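Local atomic coordinates of putative spindle pole body component alp6 protein (Chaetomium thermophilum, PDB entry 6L7R), a protein that probably binds gamma-tubulin and microtubule minus ends as a gamma-tubulin complex protein of the TUBGCP family (GCP3), represented here by its N-terminal helical region. Residues Asn10-Gly18 with Arg35-Leu46. Residues are numbered along the deposited sequence; the frame is centred on the assembly and turned at random.
Sequences NNAIDSLIG and RQAVFDLVRALL
Arg35 NH1 donates to Asp14 O at 3.2 Å, a nearly straight bond joining helix 6-20 to helix 29-47, two consecutive helices of the N-terminal region packed as an oblique, roughly antiparallel pair; the segment axes approach to 10.4 Å at 125°. Gly18 N, the helix's own donor, meets the same oxygen from the opposite face of its carbonyl plane. One water, accepting from Arg35 NH1 and donating to Asp14 OD1, bridges the two side chains, whose charged atoms stay 4.4 Å apart (NH1 to OD1). At the other end Arg43 NE makes a short but weak, bent bond to Asn10 OD1 (2.7 Å, 125°), the amide and guanidinium planes nearly parallel; Asn10 ND2 and Arg43 NH2, both donors, lie 2.7 Å apart, which makes the exact fit doubtful. Shortening Arg43 to an alanine is likely to leave Asn10 OD1 without this weak donor and uncover one side of the Ile13 CD1 methyl. Between these polar ends, knobs-into-holes packing makes the core. Ile13 enters the hole formed by Phe39, Val42, Arg43 and Leu46; in return Phe39, its CG anti to the backbone N (chi1 -174°), swings its ring among Asn10, Ile13, Asp14 and Ile17. Ile17 CG1 lies 3.8 Å from CG1 of Val38, which also meets an apolar side chain of the other protein's chain, while Ile17 CD1 reaches the Phe39 ring edge and comes within 3.6 Å of Phe39 CA.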
loop_
_atom_site.group_PDB
_atom_site.type_symbol
_atom_site.label_atom_id
_atom_site.label_comp_id
_atom_site.label_asym_id
_atom_site.label_seq_id
_atom_site.Cartn_x
_atom_site.Cartn_y
_atom_site.Cartn_z
ATOM N N ASN A 10 -6.274 -5.654 10.023
ATOM C CA ASN A 10 -7.689 -5.373 9.804
ATOM C C ASN A 10 -8.044 -3.928 10.149
ATOM O O ASN A 10 -8.891 -3.320 9.485
ATOM C CB ASN A 10 -8.552 -6.338 10.626
ATOM C CG ASN A 10 -8.545 -7.747 10.065
ATOM O OD1 ASN A 10 -8.218 -7.965 8.898
ATOM N ND2 ASN A 10 -8.924 -8.711 10.896
ATOM N N ASN A 11 -7.452 -3.376 11.208
ATOM C CA ASN A 11 -7.677 -1.964 11.502
ATOM C C ASN A 11 -7.212 -1.092 10.339
ATOM O O ASN A 11 -7.872 -0.106 9.983
ATOM C CB ASN A 11 -6.957 -1.556 12.790
ATOM C CG ASN A 11 -7.584 -2.159 14.027
ATOM O OD1 ASN A 11 -8.716 -2.641 13.996
ATOM N ND2 ASN A 11 -6.853 -2.119 15.135
ATOM N N ALA A 12 -6.088 -1.458 9.720
ATOM C CA ALA A 12 -5.612 -0.715 8.559
ATOM C C ALA A 12 -6.547 -0.902 7.371
ATOM O O ALA A 12 -6.812 0.050 6.618
ATOM C CB ALA A 12 -4.192 -1.153 8.203
ATOM N N ILE A 13 -7.063 -2.121 7.188
ATOM C CA ILE A 13 -7.994 -2.350 6.088
ATOM C C ILE A 13 -9.234 -1.493 6.266
ATOM O O ILE A 13 -9.718 -0.873 5.310
ATOM C CB ILE A 13 -8.352 -3.840 5.969
ATOM C CG1 ILE A 13 -7.134 -4.645 5.497
ATOM C CG2 ILE A 13 -9.543 -4.016 5.000
ATOM C CD1 ILE A 13 -7.302 -6.169 5.645
ATOM N N ASP A 14 -9.766 -1.437 7.493
ATOM C CA ASP A 14 -10.918 -0.576 7.755
ATOM C C ASP A 14 -10.633 0.853 7.320
ATOM O O ASP A 14 -11.464 1.501 6.671
ATOM C CB ASP A 14 -11.273 -0.586 9.244
ATOM C CG ASP A 14 -11.805 -1.912 9.729
ATOM O OD1 ASP A 14 -12.322 -2.712 8.915
ATOM O OD2 ASP A 14 -11.726 -2.135 10.959
ATOM N N SER A 15 -9.442 1.353 7.656
ATOM C CA SER A 15 -9.085 2.719 7.306
ATOM C C SER A 15 -9.016 2.897 5.799
ATOM O O SER A 15 -9.533 3.882 5.257
ATOM C CB SER A 15 -7.750 3.090 7.957
ATOM O OG SER A 15 -7.909 3.190 9.356
ATOM N N LEU A 16 -8.360 1.957 5.109
ATOM C CA LEU A 16 -8.257 2.011 3.655
ATOM C C LEU A 16 -9.633 2.065 3.011
ATOM O O LEU A 16 -9.882 2.869 2.110
ATOM C CB LEU A 16 -7.509 0.783 3.128
ATOM C CG LEU A 16 -6.040 0.735 2.716
ATOM C CD1 LEU A 16 -5.847 -0.517 1.856
ATOM C CD2 LEU A 16 -5.573 1.998 1.980
ATOM N N ILE A 17 -10.535 1.176 3.436
ATOM C CA ILE A 17 -11.841 1.116 2.793
ATOM C C ILE A 17 -12.561 2.449 2.917
ATOM O O ILE A 17 -13.135 2.952 1.943
ATOM C CB ILE A 17 -12.664 -0.041 3.385
ATOM C CG1 ILE A 17 -11.998 -1.369 3.011
ATOM C CG2 ILE A 17 -14.101 0.035 2.893
ATOM C CD1 ILE A 17 -12.660 -2.600 3.639
ATOM N N GLY A 18 -12.531 3.055 4.108
ATOM C CA GLY A 18 -13.204 4.328 4.285
ATOM C C GLY A 18 -12.562 5.438 3.476
ATOM O O GLY A 18 -13.255 6.330 2.980
ATOM N N ARG A 35 -19.395 -1.879 2.968
ATOM C CA ARG A 35 -18.124 -2.043 3.678
ATOM C C ARG A 35 -17.822 -3.516 3.955
ATOM O O ARG A 35 -16.681 -3.965 3.790
ATOM C CB ARG A 35 -18.134 -1.249 4.984
ATOM C CG ARG A 35 -16.943 -1.585 5.888
ATOM C CD ARG A 35 -16.943 -0.812 7.210
ATOM N NE ARG A 35 -16.819 0.623 6.982
ATOM C CZ ARG A 35 -15.659 1.273 6.898
ATOM N NH1 ARG A 35 -14.509 0.614 7.019
ATOM N NH2 ARG A 35 -15.647 2.586 6.676
ATOM N N GLN A 36 -18.828 -4.291 4.374
ATOM C CA GLN A 36 -18.572 -5.701 4.645
ATOM C C GLN A 36 -18.178 -6.444 3.371
ATOM O O GLN A 36 -17.262 -7.280 3.386
ATOM C CB GLN A 36 -19.799 -6.350 5.288
ATOM C CG GLN A 36 -19.473 -7.625 6.067
ATOM C CD GLN A 36 -18.375 -7.415 7.105
ATOM O OE1 GLN A 36 -18.496 -6.565 7.985
ATOM N NE2 GLN A 36 -17.298 -8.188 7.002
ATOM N N ALA A 37 -18.859 -6.153 2.257
ATOM C CA ALA A 37 -18.524 -6.804 0.993
ATOM C C ALA A 37 -17.114 -6.434 0.550
ATOM O O ALA A 37 -16.367 -7.275 0.025
ATOM C CB ALA A 37 -19.542 -6.407 -0.081
ATOM N N VAL A 38 -16.738 -5.174 0.742
ATOM C CA VAL A 38 -15.395 -4.750 0.368
ATOM C C VAL A 38 -14.375 -5.399 1.289
ATOM O O VAL A 38 -13.328 -5.878 0.841
ATOM C CB VAL A 38 -15.290 -3.214 0.394
ATOM C CG1 VAL A 38 -13.872 -2.781 0.085
ATOM C CG2 VAL A 38 -16.239 -2.608 -0.618
ATOM N N PHE A 39 -14.684 -5.452 2.585
ATOM C CA PHE A 39 -13.768 -6.052 3.547
ATOM C C PHE A 39 -13.480 -7.504 3.186
ATOM O O PHE A 39 -12.328 -7.955 3.241
ATOM C CB PHE A 39 -14.357 -5.949 4.954
ATOM C CG PHE A 39 -13.427 -6.422 6.029
ATOM C CD1 PHE A 39 -13.486 -7.734 6.493
ATOM C CD2 PHE A 39 -12.480 -5.563 6.563
ATOM C CE1 PHE A 39 -12.613 -8.185 7.490
ATOM C CE2 PHE A 39 -11.605 -6.002 7.566
ATOM C CZ PHE A 39 -11.676 -7.316 8.024
ATOM N N ASP A 40 -14.524 -8.244 2.807
ATOM C CA ASP A 40 -14.376 -9.652 2.462
ATOM C C ASP A 40 -13.544 -9.818 1.201
ATOM O O ASP A 40 -12.734 -10.749 1.099
ATOM C CB ASP A 40 -15.757 -10.291 2.284
ATOM C CG ASP A 40 -16.477 -10.504 3.607
ATOM O OD1 ASP A 40 -16.062 -9.901 4.627
ATOM O OD2 ASP A 40 -17.465 -11.266 3.621
ATOM N N LEU A 41 -13.731 -8.923 0.228
ATOM C CA LEU A 41 -12.894 -8.936 -0.965
ATOM C C LEU A 41 -11.434 -8.680 -0.614
ATOM O O LEU A 41 -10.536 -9.378 -1.096
ATOM C CB LEU A 41 -13.377 -7.895 -1.964
ATOM C CG LEU A 41 -12.478 -7.773 -3.193
ATOM C CD1 LEU A 41 -12.569 -9.030 -4.040
ATOM C CD2 LEU A 41 -12.847 -6.541 -3.997
ATOM N N VAL A 42 -11.177 -7.675 0.221
ATOM C CA VAL A 42 -9.789 -7.373 0.574
ATOM C C VAL A 42 -9.150 -8.581 1.239
ATOM O O VAL A 42 -8.025 -8.972 0.908
ATOM C CB VAL A 42 -9.710 -6.126 1.473
ATOM C CG1 VAL A 42 -8.260 -5.909 1.959
ATOM C CG2 VAL A 42 -10.208 -4.896 0.732
ATOM N N ARG A 43 -9.870 -9.216 2.169
ATOM C CA ARG A 43 -9.302 -10.382 2.834
ATOM C C ARG A 43 -8.963 -11.471 1.827
ATOM O O ARG A 43 -7.896 -12.089 1.906
ATOM C CB ARG A 43 -10.263 -10.914 3.896
ATOM C CG ARG A 43 -10.450 -9.969 5.068
ATOM C CD ARG A 43 -9.125 -9.676 5.767
ATOM N NE ARG A 43 -9.320 -9.722 7.207
ATOM C CZ ARG A 43 -9.288 -10.845 7.919
ATOM N NH1 ARG A 43 -9.053 -12.005 7.323
ATOM N NH2 ARG A 43 -9.494 -10.816 9.221
ATOM N N ALA A 44 -9.849 -11.702 0.854
ATOM C CA ALA A 44 -9.583 -12.729 -0.147
ATOM C C ALA A 44 -8.374 -12.361 -0.998
ATOM O O ALA A 44 -7.526 -13.213 -1.290
ATOM C CB ALA A 44 -10.821 -12.936 -1.024
ATOM N N LEU A 45 -8.289 -11.097 -1.418
ATOM C CA LEU A 45 -7.149 -10.658 -2.222
ATOM C C LEU A 45 -5.837 -10.881 -1.486
ATOM O O LEU A 45 -4.858 -11.348 -2.075
ATOM C CB LEU A 45 -7.302 -9.182 -2.589
ATOM C CG LEU A 45 -8.437 -8.875 -3.574
ATOM C CD1 LEU A 45 -8.656 -7.384 -3.723
ATOM C CD2 LEU A 45 -8.151 -9.513 -4.932
ATOM N N LEU A 46 -5.801 -10.563 -0.193
ATOM C CA LEU A 46 -4.550 -10.681 0.546
ATOM C C LEU A 46 -4.155 -12.127 0.798
ATOM O O LEU A 46 -2.993 -12.375 1.132
ATOM C CB LEU A 46 -4.648 -9.908 1.861
ATOM C CG LEU A 46 -4.773 -8.394 1.705
ATOM C CD1 LEU A 46 -4.965 -7.732 3.055
ATOM C CD2 LEU A 46 -3.547 -7.802 0.990
HETATM O O HOH W 1 -14.071 -2.314 7.187
#